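Local atomic coordinates of replisome organizer (Bacillus phage SPP1, PDB entry 1NO1), a protein that probably delivers the phage replicative helicase to the replication origin and holds that helicase inhibited until it is loaded. Residues A[59-62]-A[63-66]. Numbering follows the deposited sequence.
Sequences PPTV and SDLL
Thr-61 and Asp-64 clasp each other round two successive, overlapping beta-turns in the loop after helix 42-55. Asp-64 OD2 accepts two bonds. The amide N-H of Thr-61 reaches its anti lone pair almost straight (176°), with Thr-61 N 3.0 Å from Asp-64 OD2. Thr-61 OG1 comes instead from above the carboxylate plane, 2.9 Å from Asp-64 OD2. Threonine suits this place because its hydroxyl, held between its own backbone N and carbonyl carbon (chi1 54°), faces back into the turn. Aspartate suits the other end, its short side chain placing the carboxylate beside the Thr-61 amide. Asp-64 N donates to Thr-61 O at 3.0 Å, bent to 136° and from above the carbonyl plane, with a second, weak bond to Thr-61 OG1. The next amide, Leu-65 N, meets Val-62 O nearly straight at 3.2 Å, which closes the second turn. Pro-60, lacking an N-H, needs no acceptor; Pro-60 CB lies 4.1 Å from Leu-65 CD2, and both side chains pack on Leu-49 of helix 42-55. Val-62 packs on Trp-33 of helix 26-37. The carboxylate thus satisfies a backbone N-H and a hydroxyl at once, and its negative charge probably strengthens both bonds, which probably helps to hold the turn in shape while the apolar residues beside it face the helices.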
# COMPACT_ATOMS: atom_id res chain seq x y z
N PRO A 59 5.05 2.96 -8.95
CA PRO A 59 4.33 2.58 -7.73
C PRO A 59 5.14 2.85 -6.46
O PRO A 59 6.38 2.86 -6.52
CB PRO A 59 4.10 1.07 -7.90
CG PRO A 59 4.36 0.78 -9.35
CD PRO A 59 5.33 1.82 -9.84
N PRO A 60 4.48 3.10 -5.34
CA PRO A 60 5.17 3.42 -4.07
C PRO A 60 5.74 2.22 -3.31
O PRO A 60 5.31 1.11 -3.57
CB PRO A 60 4.03 4.01 -3.23
CG PRO A 60 2.84 3.20 -3.68
CD PRO A 60 3.01 3.21 -5.21
N THR A 61 6.69 2.45 -2.39
CA THR A 61 7.11 1.39 -1.46
C THR A 61 6.37 1.68 -0.16
O THR A 61 5.73 2.73 -0.04
CB THR A 61 8.56 1.53 -1.16
OG1 THR A 61 8.82 2.87 -0.69
CG2 THR A 61 9.36 1.42 -2.46
N VAL A 62 6.47 0.79 0.83
CA VAL A 62 5.72 1.08 2.05
C VAL A 62 6.27 2.31 2.70
O VAL A 62 5.51 3.05 3.33
CB VAL A 62 5.72 -0.11 3.10
CG1 VAL A 62 7.06 -0.31 3.69
CG2 VAL A 62 4.69 0.14 4.23
N SER A 63 7.57 2.58 2.58
CA SER A 63 8.02 3.83 3.22
C SER A 63 7.42 5.08 2.58
O SER A 63 7.32 6.12 3.21
CB SER A 63 9.52 3.96 3.24
OG SER A 63 10.02 4.39 1.99
N ASP A 64 7.03 5.03 1.32
CA ASP A 64 6.49 6.25 0.70
C ASP A 64 5.09 6.66 1.26
O ASP A 64 4.60 7.74 0.93
CB ASP A 64 6.32 6.06 -0.82
CG ASP A 64 7.65 6.05 -1.59
OD1 ASP A 64 8.44 7.01 -1.44
OD2 ASP A 64 7.99 5.13 -2.38
N LEU A 65 4.42 5.79 2.02
CA LEU A 65 3.06 6.08 2.48
C LEU A 65 2.95 6.52 3.93
O LEU A 65 1.87 6.86 4.40
CB LEU A 65 2.13 4.87 2.23
CG LEU A 65 2.19 4.30 0.82
CD1 LEU A 65 1.53 2.95 0.67
CD2 LEU A 65 1.58 5.30 -0.21
N LEU A 66 4.06 6.56 4.64
CA LEU A 66 3.98 6.92 6.06
C LEU A 66 3.91 8.43 6.32
O LEU A 66 3.59 8.87 7.45
CB LEU A 66 5.11 6.30 6.85
CG LEU A 66 5.25 4.80 6.60
CD1 LEU A 66 6.21 4.23 7.64
CD2 LEU A 66 3.90 4.08 6.64